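ORF10 (Moritella marina, PDB 6RIW) forms the ketosynthase-chain length factor didomain of a polyunsaturated fatty acid synthase, probably extending acyl chains by condensation on an acyl carrier protein. Local coordinates at residues Leu579-Gly583 with Ile660-Ala664. Sequence-based numbering, arbitrary orientation.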
loop_
_atom_site.group_PDB
_atom_site.type_symbol
_atom_site.label_atom_id
_atom_site.label_comp_id
_atom_site.label_asym_id
_atom_site.label_seq_id
_atom_site.Cartn_x
_atom_site.Cartn_y
_atom_site.Cartn_z
ATOM N N LEU A 579 5.176 -5.167 -10.094
ATOM C CA LEU A 579 4.021 -4.480 -9.538
ATOM C C LEU A 579 3.200 -5.502 -8.775
ATOM O O LEU A 579 2.871 -6.558 -9.323
ATOM C CB LEU A 579 3.165 -3.843 -10.644
ATOM C CG LEU A 579 3.896 -2.969 -11.669
ATOM C CD1 LEU A 579 2.894 -2.471 -12.677
ATOM C CD2 LEU A 579 4.585 -1.778 -10.985
ATOM N N VAL A 580 2.890 -5.223 -7.511
ATOM C CA VAL A 580 2.104 -6.172 -6.723
ATOM C C VAL A 580 0.755 -5.532 -6.404
ATOM O O VAL A 580 0.681 -4.568 -5.635
ATOM C CB VAL A 580 2.835 -6.592 -5.442
ATOM C CG1 VAL A 580 1.975 -7.567 -4.635
ATOM C CG2 VAL A 580 4.194 -7.231 -5.792
ATOM N N ALA A 581 -0.310 -6.090 -6.970
ATOM C CA ALA A 581 -1.670 -5.693 -6.635
ATOM C C ALA A 581 -2.065 -6.305 -5.299
ATOM O O ALA A 581 -1.983 -7.522 -5.121
ATOM C CB ALA A 581 -2.634 -6.142 -7.734
ATOM N N MET A 582 -2.466 -5.470 -4.348
ATOM C CA MET A 582 -2.761 -5.990 -3.021
ATOM C C MET A 582 -3.527 -4.924 -2.258
ATOM O O MET A 582 -3.636 -3.777 -2.694
ATOM C CB MET A 582 -1.472 -6.388 -2.284
ATOM C CG MET A 582 -0.412 -5.258 -2.248
ATOM S SD MET A 582 -0.734 -3.982 -0.978
ATOM C CE MET A 582 -0.025 -4.810 0.482
ATOM N N GLY A 583 -4.112 -5.343 -1.137
ATOM C CA GLY A 583 -4.524 -4.449 -0.080
ATOM C C GLY A 583 -3.866 -4.925 1.207
ATOM O O GLY A 583 -3.109 -5.903 1.211
ATOM N N ILE A 660 7.002 -2.090 -6.664
ATOM C CA ILE A 660 6.057 -1.403 -5.790
ATOM C C ILE A 660 4.804 -2.238 -5.586
ATOM O O ILE A 660 4.517 -3.161 -6.349
ATOM C CB ILE A 660 5.639 -0.026 -6.347
ATOM C CG1 ILE A 660 4.943 -0.194 -7.709
ATOM C CG2 ILE A 660 6.822 0.946 -6.384
ATOM C CD1 ILE A 660 4.336 1.109 -8.254
ATOM N N THR A 661 4.027 -1.878 -4.562
ATOM C CA THR A 661 2.648 -2.356 -4.526
ATOM C C THR A 661 1.738 -1.286 -5.111
ATOM O O THR A 661 2.067 -0.097 -5.111
ATOM C CB THR A 661 2.185 -2.735 -3.106
ATOM O OG1 THR A 661 2.151 -1.573 -2.275
ATOM C CG2 THR A 661 3.114 -3.778 -2.507
ATOM N N VAL A 662 0.598 -1.737 -5.639
ATOM C CA VAL A 662 -0.426 -0.895 -6.236
ATOM C C VAL A 662 -1.743 -1.326 -5.602
ATOM O O VAL A 662 -2.041 -2.526 -5.558
ATOM C CB VAL A 662 -0.495 -1.071 -7.768
ATOM C CG1 VAL A 662 -1.690 -0.321 -8.343
ATOM C CG2 VAL A 662 0.804 -0.565 -8.423
ATOM N N SER A 663 -2.509 -0.370 -5.088
ATOM C CA SER A 663 -3.751 -0.676 -4.390
ATOM C C SER A 663 -4.881 0.142 -4.996
ATOM O O SER A 663 -4.822 1.376 -5.021
ATOM C CB SER A 663 -3.614 -0.403 -2.887
ATOM O OG SER A 663 -2.555 -1.178 -2.334
ATOM N N ALA A 664 -5.908 -0.542 -5.487
ATOM C CA ALA A 664 -7.101 0.137 -5.983
ATOM C C ALA A 664 -8.309 -0.759 -5.747
ATOM O O ALA A 664 -9.182 -0.881 -6.612
ATOM C CB ALA A 664 -6.969 0.523 -7.462
#
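V580 and T661 face each other across two parallel strands, and three backbone hydrogen bonds fix the pairing: V580 N to I660 O (2.9 Å), V662 N to V580 O (2.8 Å) and, longer, M582 N to V662 O (3.2 Å). V580 thus spends both its N-H and its carbonyl on I660 and V662, the two neighbours of T661, as parallel pairing requires. The segment axes still diverge by 35°, a marked twist. CA-H...O contacts supplement these bonds, among them A581 CA to V662 O at 3.4 Å.

Past the last bridge a side chain takes over from the backbone. S663 OG donates to M582 O over 2.8 Å, approaching from above the carbonyl plane, 38° out of it. With its hydroxyl anti to the carbonyl carbon (chi1 -58°), S663 also brings OG to 3.6 Å from M582 SD. Without the hydroxyl, as in an alanine at this position, M582 O would probably lose this donor and the segment ends one of their ties.

Apolar contacts occupy both faces. On one, L579 and I660 run side by side, CD2 against CG1 at 3.7 Å, and helix 668-682 covers A581 and V662. On the other, M582, bent at chi2 and chi3, lays CG across T661 CB at 3.7 Å, while helix 642-653 packs on V580 and M582.

The pair belongs to the second thiolase-like ketosynthase region of the chain. Strand 659-663 also pairs antiparallel with strand 189-193 of the first, consistent with strands running on across the interface, as in thiolase-like dimers. Within the contact itself, buried backbone bonds set the register and the serine hydroxyl extends it to S663.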